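Local coordinates for acylneuraminate lyase (Mycoplasma synoviae, PDB 4N4P), which is a TIM-barrel protein of the dihydrodipicolinate synthetase family, with four chains in its assembly, at residues E31-L36 against D43-T48. Residues are numbered along the deposited sequence; the frame is centred on the assembly and turned at random.
Sequences EVVNFL and DGIYIT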
# COMPACT_ATOMS: atom_id res chain seq x y z
N GLU A 31 29.09 -14.20 -26.90
CA GLU A 31 29.88 -14.72 -25.78
C GLU A 31 29.00 -14.99 -24.55
O GLU A 31 29.22 -15.96 -23.85
CB GLU A 31 31.00 -13.76 -25.38
CG GLU A 31 32.11 -13.61 -26.43
CD GLU A 31 33.33 -12.90 -25.88
OE1 GLU A 31 33.62 -13.02 -24.66
OE2 GLU A 31 34.02 -12.23 -26.68
N VAL A 32 28.05 -14.11 -24.28
CA VAL A 32 27.14 -14.35 -23.15
C VAL A 32 26.34 -15.63 -23.38
O VAL A 32 26.16 -16.42 -22.46
CB VAL A 32 26.21 -13.15 -22.91
CG1 VAL A 32 25.00 -13.53 -22.04
CG2 VAL A 32 27.02 -11.99 -22.30
N VAL A 33 25.82 -15.82 -24.59
CA VAL A 33 25.06 -17.05 -24.90
C VAL A 33 25.93 -18.29 -24.65
O VAL A 33 25.51 -19.22 -23.95
CB VAL A 33 24.45 -17.03 -26.34
CG1 VAL A 33 23.81 -18.43 -26.71
CG2 VAL A 33 23.40 -15.94 -26.46
N ASN A 34 27.15 -18.31 -25.19
CA ASN A 34 28.04 -19.45 -24.95
C ASN A 34 28.32 -19.68 -23.47
O ASN A 34 28.38 -20.82 -23.03
CB ASN A 34 29.37 -19.31 -25.71
CG ASN A 34 29.21 -19.34 -27.23
OD1 ASN A 34 28.19 -19.78 -27.79
ND2 ASN A 34 30.26 -18.90 -27.92
N PHE A 35 28.52 -18.61 -22.71
CA PHE A 35 28.77 -18.72 -21.28
C PHE A 35 27.57 -19.40 -20.59
O PHE A 35 27.74 -20.34 -19.80
CB PHE A 35 29.03 -17.31 -20.70
CG PHE A 35 29.20 -17.29 -19.20
CD1 PHE A 35 30.36 -17.78 -18.61
CD2 PHE A 35 28.20 -16.72 -18.39
CE1 PHE A 35 30.52 -17.72 -17.22
CE2 PHE A 35 28.36 -16.66 -17.02
CZ PHE A 35 29.52 -17.15 -16.43
N LEU A 36 26.37 -18.97 -20.95
CA LEU A 36 25.15 -19.52 -20.34
C LEU A 36 24.97 -21.00 -20.69
O LEU A 36 24.69 -21.84 -19.83
CB LEU A 36 23.92 -18.72 -20.77
CG LEU A 36 23.95 -17.25 -20.30
CD1 LEU A 36 22.70 -16.50 -20.76
CD2 LEU A 36 24.08 -17.24 -18.76
N ASP A 43 19.19 -24.63 -19.03
CA ASP A 43 18.25 -25.38 -19.85
C ASP A 43 17.66 -24.52 -20.96
O ASP A 43 17.17 -25.04 -21.97
CB ASP A 43 17.17 -25.94 -18.94
CG ASP A 43 17.75 -26.81 -17.87
OD1 ASP A 43 18.12 -27.94 -18.22
OD2 ASP A 43 17.88 -26.36 -16.69
N GLY A 44 17.69 -23.20 -20.77
CA GLY A 44 17.15 -22.30 -21.76
C GLY A 44 17.60 -20.89 -21.46
O GLY A 44 18.22 -20.63 -20.41
N ILE A 45 17.27 -19.97 -22.37
CA ILE A 45 17.62 -18.55 -22.17
C ILE A 45 16.40 -17.71 -22.47
O ILE A 45 15.68 -17.96 -23.46
CB ILE A 45 18.79 -18.10 -23.11
CG1 ILE A 45 20.01 -18.99 -22.88
CG2 ILE A 45 19.19 -16.64 -22.82
CD1 ILE A 45 21.08 -18.86 -23.98
N TYR A 46 16.15 -16.71 -21.62
CA TYR A 46 15.04 -15.79 -21.76
C TYR A 46 15.64 -14.44 -22.12
O TYR A 46 16.37 -13.86 -21.32
CB TYR A 46 14.30 -15.69 -20.42
CG TYR A 46 13.09 -14.78 -20.41
CD1 TYR A 46 11.88 -15.20 -20.93
CD2 TYR A 46 13.15 -13.50 -19.82
CE1 TYR A 46 10.75 -14.39 -20.90
CE2 TYR A 46 12.03 -12.67 -19.79
CZ TYR A 46 10.83 -13.12 -20.34
OH TYR A 46 9.69 -12.37 -20.34
N ILE A 47 15.37 -13.97 -23.34
CA ILE A 47 16.06 -12.78 -23.83
C ILE A 47 15.18 -11.55 -23.88
O ILE A 47 13.95 -11.65 -23.93
CB ILE A 47 16.74 -13.01 -25.20
CG1 ILE A 47 15.68 -13.12 -26.30
CG2 ILE A 47 17.68 -14.22 -25.10
CD1 ILE A 47 16.24 -12.85 -27.72
N THR A 48 15.85 -10.39 -23.92
CA THR A 48 15.23 -9.07 -24.02
C THR A 48 14.06 -8.81 -23.07
O THR A 48 13.07 -8.19 -23.44
CB THR A 48 14.88 -8.67 -25.52
OG1 THR A 48 14.02 -9.66 -26.12
CG2 THR A 48 16.17 -8.57 -26.33
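Ile45 on strand 44-47 reaches out to helix 26-39 and meets Val33 and Leu36, one helical turn apart, with a different branch for each. Its long arm, running through CG1, brings the terminal CD1 methyl to Val33 CG1 at 3.9 Å, and the two side chains cross at about a right angle. The short branch serves the other neighbour: Ile45 CG2 lies 4.1 Å from Leu36 CD1, in a more slanting approach. A chi1 of -57° sets CG1 opposite the carbonyl carbon and CG2 opposite the backbone N, sending the CG1-CD1 arm to Val33 and the CG2 methyl to Leu36. On the helix, Val33 turns CG1 to the strand, while the CB of Leu36 is aimed at the strand and CD1 makes the touch. The backbones stay well apart, the CA atoms of Leu36 and Ile45 being 7.8 Å from each other.

In the TIM-barrel fold this is the interface between an outer helix and the strand that follows it. Alternation along the strand sends Ile45 outward to the helical layer, whereas Tyr46 faces the barrel interior, where its hydroxyl is hydrogen-bonded to Tyr139 and Ser107. Val33 also packs on Val69 and Ala72 of helix 59-73, and Ile45 on Leu79 of strand 78-82, linking the contact to the next strand and helix of the barrel.

No hydrogen bond or salt bridge joins the two segments; all three touching residues are buried and meet only through aliphatic carbon. The attachment of helix to strand here therefore rests on dispersion forces and the exclusion of water, without polar pairing between the two segments.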